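Local coordinates for sugar kinase, pfkB family (Thermotoga maritima, PDB 2AJR), which probably transfers a phosphate from ATP to a phosphosugar such as fructose 1-phosphate, as a magnesium-binding kinase of the pfkB (ribokinase-like) family, at residues A[61-66]-A[309-314]; A[298-303]-A[316-321]; A[277-282]-A[291-296]. All blocks are in the same frame, centred on the assembly; numbering follows the deposited sequence.

Contact 1 of 3, residues A[61-66]-A[309-314]; sequences LSKLGV and EKYMPD. With MG (magnesium ion), chain C.
Lys63 stretches from the last turn of helix 53-63 across the extended loop segment 309-314, which leads into helix 315-319 of this ribokinase-type fold. Its helix ends in a Schellman motif: Val66 N and Gly65 N return to Leu61 O and Ser62 O, with Gly65 at C-prime, where its positive phi suits glycine. Lys63 brings the largest buried area to the contact. Two bends, at chi2 (-85°) and chi4 (88°), turn its chain along the Met312-Pro313 backbone and bring NZ to Met312 O at 2.6 Å. The ammonium lies in the carbonyl plane at a C=O...N angle of 156°, and the methylene CE follows at 3.7 Å from the same oxygen. NZ also comes to 4.0 Å from Tyr311 CE1, meeting that ring obliquely; the ring's cation-pi partner is Arg307, a ligand residue of the magnesium site.

Asp314 contributes mainly backbone, its CA lying 5.5 Å from Lys63 CA. Its carboxylate turns to helix 315-319, where OD1 caps Ala317 N as the N-cap. Asp314 OD2 and Lys63 NZ stay 6.7 Å apart, so the opposite charges could attract only at a distance. Leu64 adds the apolar part: one methyl, CD2, rests 3.8 Å from Asp314 C, while the side chain also packs on Leu315 and Ile318. At the far end of this segment Arg307 O shares the magnesium ion with Glu309, whose carbonyl O binds it at 2.5 Å.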
loop_
_atom_site.group_PDB
_atom_site.type_symbol
_atom_site.label_atom_id
_atom_site.label_comp_id
_atom_site.label_asym_id
_atom_site.label_seq_id
_atom_site.Cartn_x
_atom_site.Cartn_y
_atom_site.Cartn_z
ATOM N N LEU A 61 -12.435 21.184 -8.947
ATOM C CA LEU A 61 -13.278 21.964 -9.843
ATOM C C LEU A 61 -14.714 21.406 -9.932
ATOM O O LEU A 61 -15.686 22.186 -9.985
ATOM C CB LEU A 61 -12.643 22.078 -11.232
ATOM C CG LEU A 61 -11.391 22.948 -11.299
ATOM C CD1 LEU A 61 -10.756 22.846 -12.682
ATOM C CD2 LEU A 61 -11.697 24.399 -10.944
ATOM N N SER A 62 -14.850 20.077 -9.919
ATOM C CA SER A 62 -16.171 19.446 -9.972
ATOM C C SER A 62 -17.052 19.849 -8.787
ATOM O O SER A 62 -18.213 20.146 -8.976
ATOM C CB SER A 62 -16.070 17.919 -10.065
ATOM O OG SER A 62 -15.866 17.345 -8.792
ATOM N N LYS A 63 -16.493 19.910 -7.584
ATOM C CA LYS A 63 -17.251 20.330 -6.402
ATOM C C LYS A 63 -17.785 21.747 -6.556
ATOM O O LYS A 63 -18.768 22.117 -5.913
ATOM C CB LYS A 63 -16.385 20.292 -5.140
ATOM C CG LYS A 63 -15.839 18.916 -4.739
ATOM C CD LYS A 63 -16.815 18.102 -3.903
ATOM C CE LYS A 63 -16.087 16.959 -3.165
ATOM N NZ LYS A 63 -15.555 17.386 -1.823
ATOM N N LEU A 64 -17.121 22.543 -7.387
ATOM C CA LEU A 64 -17.519 23.929 -7.610
ATOM C C LEU A 64 -18.299 24.103 -8.911
ATOM O O LEU A 64 -18.483 25.224 -9.390
ATOM C CB LEU A 64 -16.284 24.831 -7.625
ATOM C CG LEU A 64 -15.421 24.784 -6.373
ATOM C CD1 LEU A 64 -14.083 25.529 -6.575
ATOM C CD2 LEU A 64 -16.203 25.317 -5.186
ATOM N N GLY A 65 -18.735 22.993 -9.495
ATOM C CA GLY A 65 -19.557 23.022 -10.700
ATOM C C GLY A 65 -18.818 23.328 -11.992
ATOM O O GLY A 65 -19.450 23.538 -13.001
ATOM N N VAL A 66 -17.487 23.342 -11.984
ATOM C CA VAL A 66 -16.726 23.578 -13.211
ATOM C C VAL A 66 -16.269 22.235 -13.800
ATOM O O VAL A 66 -15.617 21.463 -13.115
ATOM C CB VAL A 66 -15.517 24.480 -12.927
ATOM C CG1 VAL A 66 -14.679 24.699 -14.189
ATOM C CG2 VAL A 66 -15.996 25.806 -12.339
ATOM N N GLU A 309 -8.891 13.925 6.167
ATOM C CA GLU A 309 -8.882 13.279 4.850
ATOM C C GLU A 309 -8.587 14.307 3.795
ATOM O O GLU A 309 -8.819 15.496 4.001
ATOM C CB GLU A 309 -10.229 12.647 4.484
ATOM C CG GLU A 309 -10.892 11.882 5.589
ATOM C CD GLU A 309 -11.702 12.764 6.525
ATOM O OE1 GLU A 309 -12.081 13.893 6.118
ATOM O OE2 GLU A 309 -11.956 12.309 7.665
ATOM N N LYS A 310 -8.085 13.825 2.665
ATOM C CA LYS A 310 -8.054 14.584 1.437
ATOM C C LYS A 310 -9.481 15.029 1.213
ATOM O O LYS A 310 -10.377 14.189 1.074
ATOM C CB LYS A 310 -7.574 13.719 0.263
ATOM C CG LYS A 310 -7.325 14.504 -1.030
ATOM C CD LYS A 310 -6.409 13.756 -2.024
ATOM C CE LYS A 310 -7.058 12.497 -2.576
ATOM N NZ LYS A 310 -6.382 11.994 -3.812
ATOM N N TYR A 311 -9.681 16.345 1.259
ATOM C CA TYR A 311 -10.968 16.964 1.085
ATOM C C TYR A 311 -10.787 18.157 0.167
ATOM O O TYR A 311 -10.015 19.058 0.443
ATOM C CB TYR A 311 -11.533 17.392 2.439
ATOM C CG TYR A 311 -12.714 18.350 2.388
ATOM C CD1 TYR A 311 -13.964 17.951 1.901
ATOM C CD2 TYR A 311 -12.590 19.644 2.875
ATOM C CE1 TYR A 311 -15.048 18.843 1.872
ATOM C CE2 TYR A 311 -13.650 20.533 2.861
ATOM C CZ TYR A 311 -14.877 20.139 2.363
ATOM O OH TYR A 311 -15.905 21.074 2.362
HETATM N N MSE A 312 -11.480 18.130 -0.951
HETATM C CA MSE A 312 -11.558 19.267 -1.830
HETATM C C MSE A 312 -12.837 20.000 -1.427
HETATM O O MSE A 312 -13.911 19.408 -1.415
HETATM C CB MSE A 312 -11.625 18.802 -3.280
HETATM C CG MSE A 312 -10.453 17.940 -3.710
HETATM SE SE MSE A 312 -8.684 18.881 -3.587
HETATM C CE MSE A 312 -7.742 17.715 -2.236
ATOM N N PRO A 313 -12.722 21.283 -1.071
ATOM C CA PRO A 313 -13.846 22.001 -0.483
ATOM C C PRO A 313 -14.901 22.439 -1.484
ATOM O O PRO A 313 -14.607 22.561 -2.669
ATOM C CB PRO A 313 -13.173 23.230 0.123
ATOM C CG PRO A 313 -12.011 23.488 -0.778
ATOM C CD PRO A 313 -11.524 22.134 -1.182
ATOM N N ASP A 314 -16.121 22.656 -1.000
ATOM C CA ASP A 314 -17.145 23.353 -1.783
ATOM C C ASP A 314 -17.136 24.862 -1.494
ATOM O O ASP A 314 -16.476 25.319 -0.550
ATOM C CB ASP A 314 -18.552 22.742 -1.597
ATOM C CG ASP A 314 -19.092 22.837 -0.157
ATOM O OD1 ASP A 314 -18.674 23.697 0.653
ATOM O OD2 ASP A 314 -19.989 22.030 0.152
HETATM MG MG MG C . -7.218 17.367 4.483
#

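Contact 2 of 3, residues A[298-303]-A[316-321]; sequences FASALA and EAIKKE
Ile318 carries the van der Waals contacts, its CA 5.0 Å from Ser300 CA. Its CD1 comes to 3.3 Å from Ser300 OG, a methyl against a hydroxyl whose hydrogen bond is to Phe296 O, one turn back in its own helix. The other branch, CG2, stands anti to the backbone N of Ile318 and touches Ala299 CB at 3.8 Å.

Methyl groups against backbone carbonyls make the second kind: Ala299 CB lies 3.7 Å from Ile318 O, and Ala303 CB 3.6 Å from Ala317 O. The small Ala299 and Ala303 are consistent with the close seating of helix 315-319 on helix 290-304, in the C-terminal part of the ribokinase-type fold; the loop joining the two helices carries magnesium ligands.

The third kind is the aliphatic part of an acid packed on backbone, from Glu321, which buries the most surface here. With CG anti to its carbonyl carbon (chi1 -62°), Glu321 lays CG 3.4 Å from Ala299 O and 3.7 Å from Ala303 N; the bend at chi2 then carries the carboxylate beside Leu302, OE1 3.8 Å from its CB. From outside, Arg306 NE forms a salt bridge with OE2, and His324 ND1 is hydrogen-bonded to OE1.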
loop_
_atom_site.group_PDB
_atom_site.type_symbol
_atom_site.label_atom_id
_atom_site.label_comp_id
_atom_site.label_asym_id
_atom_site.label_seq_id
_atom_site.Cartn_x
_atom_site.Cartn_y
_atom_site.Cartn_z
ATOM N N PHE A 298 -5.998 30.683 -1.650
ATOM C CA PHE A 298 -5.530 30.507 -0.275
ATOM C C PHE A 298 -6.691 30.067 0.602
ATOM O O PHE A 298 -6.536 29.176 1.421
ATOM C CB PHE A 298 -4.882 31.804 0.260
ATOM C CG PHE A 298 -4.043 31.606 1.495
ATOM C CD1 PHE A 298 -4.618 31.646 2.759
ATOM C CD2 PHE A 298 -2.682 31.366 1.393
ATOM C CE1 PHE A 298 -3.845 31.446 3.897
ATOM C CE2 PHE A 298 -1.901 31.170 2.525
ATOM C CZ PHE A 298 -2.481 31.215 3.778
ATOM N N ALA A 299 -7.857 30.675 0.402
ATOM C CA ALA A 299 -9.071 30.290 1.121
ATOM C C ALA A 299 -9.377 28.802 0.937
ATOM O O ALA A 299 -9.687 28.111 1.908
ATOM C CB ALA A 299 -10.249 31.129 0.657
ATOM N N SER A 300 -9.292 28.311 -0.300
ATOM C CA SER A 300 -9.582 26.900 -0.575
ATOM C C SER A 300 -8.586 25.995 0.143
ATOM O O SER A 300 -8.989 25.020 0.800
ATOM C CB SER A 300 -9.566 26.608 -2.081
ATOM O OG SER A 300 -10.346 27.563 -2.795
ATOM N N ALA A 301 -7.298 26.343 0.024
ATOM C CA ALA A 301 -6.239 25.602 0.682
ATOM C C ALA A 301 -6.567 25.473 2.158
ATOM O O ALA A 301 -6.501 24.379 2.707
ATOM C CB ALA A 301 -4.886 26.287 0.482
ATOM N N LEU A 302 -6.940 26.581 2.797
ATOM C CA LEU A 302 -7.262 26.546 4.211
ATOM C C LEU A 302 -8.407 25.592 4.439
ATOM O O LEU A 302 -8.369 24.816 5.390
ATOM C CB LEU A 302 -7.617 27.939 4.773
ATOM C CG LEU A 302 -6.410 28.837 5.091
ATOM C CD1 LEU A 302 -6.851 30.201 5.533
ATOM C CD2 LEU A 302 -5.488 28.200 6.137
ATOM N N ALA A 303 -9.418 25.660 3.574
ATOM C CA ALA A 303 -10.607 24.821 3.703
ATOM C C ALA A 303 -10.205 23.354 3.613
ATOM O O ALA A 303 -10.677 22.525 4.391
ATOM C CB ALA A 303 -11.620 25.158 2.626
ATOM N N GLU A 316 -19.215 26.982 -0.199
ATOM C CA GLU A 316 -19.574 27.352 1.167
ATOM C C GLU A 316 -18.356 27.244 2.091
ATOM O O GLU A 316 -18.080 28.165 2.846
ATOM C CB GLU A 316 -20.732 26.487 1.699
ATOM C CG GLU A 316 -21.092 26.756 3.186
ATOM C CD GLU A 316 -22.353 26.007 3.691
ATOM O OE1 GLU A 316 -22.706 24.944 3.121
ATOM O OE2 GLU A 316 -22.986 26.483 4.673
ATOM N N ALA A 317 -17.631 26.129 2.013
ATOM C CA ALA A 317 -16.496 25.869 2.907
ATOM C C ALA A 317 -15.311 26.797 2.597
ATOM O O ALA A 317 -14.488 27.088 3.486
ATOM C CB ALA A 317 -16.069 24.400 2.819
ATOM N N ILE A 318 -15.226 27.248 1.342
ATOM C CA ILE A 318 -14.170 28.168 0.908
ATOM C C ILE A 318 -14.424 29.584 1.427
ATOM O O ILE A 318 -13.548 30.195 2.017
ATOM C CB ILE A 318 -14.046 28.202 -0.634
ATOM C CG1 ILE A 318 -13.501 26.863 -1.142
ATOM C CG2 ILE A 318 -13.133 29.333 -1.073
ATOM C CD1 ILE A 318 -13.553 26.698 -2.627
ATOM N N LYS A 319 -15.630 30.100 1.204
ATOM C CA LYS A 319 -16.002 31.446 1.664
ATOM C C LYS A 319 -15.833 31.624 3.177
ATOM O O LYS A 319 -15.500 32.714 3.629
ATOM C CB LYS A 319 -17.452 31.786 1.261
ATOM C CG LYS A 319 -17.624 32.225 -0.199
ATOM C CD LYS A 319 -19.063 32.606 -0.501
ATOM C CE LYS A 319 -19.207 33.323 -1.849
ATOM N NZ LYS A 319 -20.509 34.080 -1.958
ATOM N N LYS A 320 -16.060 30.551 3.939
ATOM C CA LYS A 320 -15.877 30.548 5.402
ATOM C C LYS A 320 -14.461 30.896 5.859
ATOM O O LYS A 320 -14.248 31.266 7.007
ATOM C CB LYS A 320 -16.249 29.178 5.984
ATOM C CG LYS A 320 -17.734 29.009 6.263
ATOM C CD LYS A 320 -18.107 27.536 6.450
ATOM C CE LYS A 320 -19.552 27.389 6.911
ATOM N NZ LYS A 320 -20.129 26.028 6.653
ATOM N N GLU A 321 -13.500 30.754 4.960
ATOM C CA GLU A 321 -12.113 30.961 5.295
ATOM C C GLU A 321 -11.657 32.382 5.017
ATOM O O GLU A 321 -10.520 32.726 5.342
ATOM C CB GLU A 321 -11.228 29.983 4.514
ATOM C CG GLU A 321 -11.490 28.512 4.814
ATOM C CD GLU A 321 -11.235 28.135 6.266
ATOM O OE1 GLU A 321 -10.591 28.916 7.005
ATOM O OE2 GLU A 321 -11.688 27.042 6.667
#

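Contact 3 of 3, residues A[277-282]-A[291-296]; sequences AGMVYY and LEMAKF
Tyr282 lays one ring face over the backbone of residues 292-293, with Glu292 O 3.9 Å above the ring plane and displaced toward its rim. The ring runs obliquely across its neighbours: CD1 meets Met293 CG at 3.5 Å, and CD2 lies against Phe296 CB. Its phenol end reaches past the backbone, OH closing to 3.2 Å from Glu292 CB. The carboxylate of Glu292 bends off the other way at chi2, and its OE2 takes a salt bridge from Lys295 NZ of its own helix, on the syn side. Replacing Tyr282 with an alanine would probably open a gap above residues 292-293 and leave Met293 and Phe296 less firmly held.

Phe296 stands beside Gly278. With chi1 at -171°, CG anti to the backbone N, its ring extends toward the facing helix, and CD2 approaches Gly278 O at 3.3 Å. Gly278, with no side chain, lets the two backbones come close at Phe296. The rings of Tyr281 and Phe296 are near parallel, planes at 18°, yet slid so far apart that they barely overlap; their nearest atoms are Tyr281 CD2 and Phe296 CE2, 3.6 Å apart.

On another flank the selenomethionines Met279 and Met293 cross at about a right angle and touch through their CE methyls, while Met279 CE also rests 3.7 Å from Ala294 CB. This joins helices 271-286 and 290-304 as a helical hairpin of the ribokinase-type fold; the axes of segments 277-282 and 291-296 approach to 7.9 Å at 138°. Across it the cohesion is apolar and aromatic, so it depends on shape and dispersion, and the one ion pair, Glu292 with Lys295, lies within a single helix.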
loop_
_atom_site.group_PDB
_atom_site.type_symbol
_atom_site.label_atom_id
_atom_site.label_comp_id
_atom_site.label_asym_id
_atom_site.label_seq_id
_atom_site.Cartn_x
_atom_site.Cartn_y
_atom_site.Cartn_z
ATOM N N ALA A 277 -7.095 24.815 -7.807
ATOM C CA ALA A 277 -8.482 24.714 -8.272
ATOM C C ALA A 277 -9.268 25.993 -7.985
ATOM O O ALA A 277 -10.080 26.435 -8.797
ATOM C CB ALA A 277 -9.159 23.548 -7.631
ATOM N N GLY A 278 -9.038 26.573 -6.813
ATOM C CA GLY A 278 -9.675 27.820 -6.449
ATOM C C GLY A 278 -9.297 28.907 -7.427
ATOM O O GLY A 278 -10.157 29.629 -7.913
HETATM N N MSE A 279 -8.007 29.009 -7.727
HETATM C CA MSE A 279 -7.529 29.987 -8.687
HETATM C C MSE A 279 -8.149 29.769 -10.054
HETATM O O MSE A 279 -8.583 30.728 -10.688
HETATM C CB MSE A 279 -6.009 29.949 -8.798
HETATM C CG MSE A 279 -5.322 30.476 -7.577
HETATM SE SE MSE A 279 -3.396 30.724 -7.820
HETATM C CE MSE A 279 -3.333 32.677 -8.098
ATOM N N VAL A 280 -8.194 28.520 -10.507
ATOM C CA VAL A 280 -8.799 28.233 -11.804
ATOM C C VAL A 280 -10.253 28.712 -11.801
ATOM O O VAL A 280 -10.659 29.456 -12.691
ATOM C CB VAL A 280 -8.704 26.736 -12.205
ATOM C CG1 VAL A 280 -9.318 26.521 -13.587
ATOM C CG2 VAL A 280 -7.263 26.294 -12.212
ATOM N N TYR A 281 -11.009 28.331 -10.775
ATOM C CA TYR A 281 -12.404 28.762 -10.617
ATOM C C TYR A 281 -12.560 30.286 -10.641
ATOM O O TYR A 281 -13.489 30.800 -11.263
ATOM C CB TYR A 281 -12.990 28.215 -9.312
ATOM C CG TYR A 281 -14.393 28.688 -8.988
ATOM C CD1 TYR A 281 -15.502 27.998 -9.455
ATOM C CD2 TYR A 281 -14.613 29.815 -8.196
ATOM C CE1 TYR A 281 -16.801 28.418 -9.162
ATOM C CE2 TYR A 281 -15.919 30.239 -7.889
ATOM C CZ TYR A 281 -17.000 29.534 -8.381
ATOM O OH TYR A 281 -18.281 29.926 -8.102
ATOM N N TYR A 282 -11.678 30.996 -9.952
ATOM C CA TYR A 282 -11.799 32.445 -9.862
ATOM C C TYR A 282 -11.564 33.062 -11.223
ATOM O O TYR A 282 -12.279 33.977 -11.631
ATOM C CB TYR A 282 -10.799 33.051 -8.863
ATOM C CG TYR A 282 -11.072 34.520 -8.576
ATOM C CD1 TYR A 282 -10.690 35.521 -9.467
ATOM C CD2 TYR A 282 -11.738 34.901 -7.417
ATOM C CE1 TYR A 282 -10.972 36.870 -9.204
ATOM C CE2 TYR A 282 -12.019 36.242 -7.142
ATOM C CZ TYR A 282 -11.638 37.219 -8.031
ATOM O OH TYR A 282 -11.925 38.532 -7.718
ATOM N N LEU A 291 -4.326 39.026 -7.632
ATOM C CA LEU A 291 -4.254 39.011 -6.182
ATOM C C LEU A 291 -5.503 38.327 -5.643
ATOM O O LEU A 291 -5.403 37.411 -4.814
ATOM C CB LEU A 291 -4.103 40.416 -5.583
ATOM C CG LEU A 291 -3.891 40.380 -4.056
ATOM C CD1 LEU A 291 -2.695 39.510 -3.695
ATOM C CD2 LEU A 291 -3.757 41.773 -3.450
ATOM N N GLU A 292 -6.673 38.740 -6.132
ATOM C CA GLU A 292 -7.930 38.100 -5.697
ATOM C C GLU A 292 -7.995 36.610 -6.067
ATOM O O GLU A 292 -8.558 35.817 -5.319
ATOM C CB GLU A 292 -9.154 38.858 -6.204
ATOM C CG GLU A 292 -9.242 40.303 -5.672
ATOM C CD GLU A 292 -9.575 40.389 -4.185
ATOM O OE1 GLU A 292 -10.597 39.821 -3.753
ATOM O OE2 GLU A 292 -8.829 41.054 -3.443
HETATM N N MSE A 293 -7.390 36.224 -7.188
HETATM C CA MSE A 293 -7.232 34.802 -7.504
HETATM C C MSE A 293 -6.434 34.064 -6.459
HETATM O O MSE A 293 -6.867 33.025 -5.990
HETATM C CB MSE A 293 -6.497 34.599 -8.806
HETATM C CG MSE A 293 -7.368 34.575 -10.020
HETATM SE SE MSE A 293 -6.263 34.174 -11.568
HETATM C CE MSE A 293 -5.108 32.907 -10.816
ATOM N N ALA A 294 -5.254 34.585 -6.120
ATOM C CA ALA A 294 -4.414 33.963 -5.096
ATOM C C ALA A 294 -5.117 33.910 -3.733
ATOM O O ALA A 294 -4.982 32.928 -3.006
ATOM C CB ALA A 294 -3.094 34.686 -4.983
ATOM N N LYS A 295 -5.873 34.958 -3.404
ATOM C CA LYS A 295 -6.602 35.023 -2.129
ATOM C C LYS A 295 -7.672 33.957 -2.049
ATOM O O LYS A 295 -7.872 33.335 -1.005
ATOM C CB LYS A 295 -7.250 36.403 -1.928
ATOM C CG LYS A 295 -6.264 37.486 -1.442
ATOM C CD LYS A 295 -6.797 38.911 -1.610
ATOM C CE LYS A 295 -7.924 39.238 -0.623
ATOM N NZ LYS A 295 -8.462 40.612 -0.827
ATOM N N PHE A 296 -8.383 33.772 -3.153
ATOM C CA PHE A 296 -9.414 32.758 -3.214
ATOM C C PHE A 296 -8.761 31.373 -3.171
ATOM O O PHE A 296 -9.277 30.455 -2.532
ATOM C CB PHE A 296 -10.261 32.923 -4.476
ATOM C CG PHE A 296 -11.481 32.040 -4.508
ATOM C CD1 PHE A 296 -12.654 32.441 -3.898
ATOM C CD2 PHE A 296 -11.452 30.819 -5.148
ATOM C CE1 PHE A 296 -13.778 31.635 -3.923
ATOM C CE2 PHE A 296 -12.567 30.013 -5.181
ATOM C CZ PHE A 296 -13.736 30.419 -4.562
#

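Overall arrangement
The three contacts join helix 53-63, helix 271-286, helix 290-304 and the short helix 315-319. Contacts 2 and 3 share helix 290-304, with centres about 11 Å apart, and meet where Ile318 CG2 lies 3.7 Å from Phe296 CZ. Contact 1 reaches contact 2 through Pro313, whose CB is 3.5 Å from Ala303 CB, and contact 3 through Leu64 O, 3.6 Å from Tyr281 CE1. The magnesium site draws on His267, on Ala304 at the end of helix 290-304, and on Arg307 and Glu309 in the loop that follows; contact 1 holds Glu309, while in contact 2 the side chain of Ala303 lies about 9 Å from the ion itself.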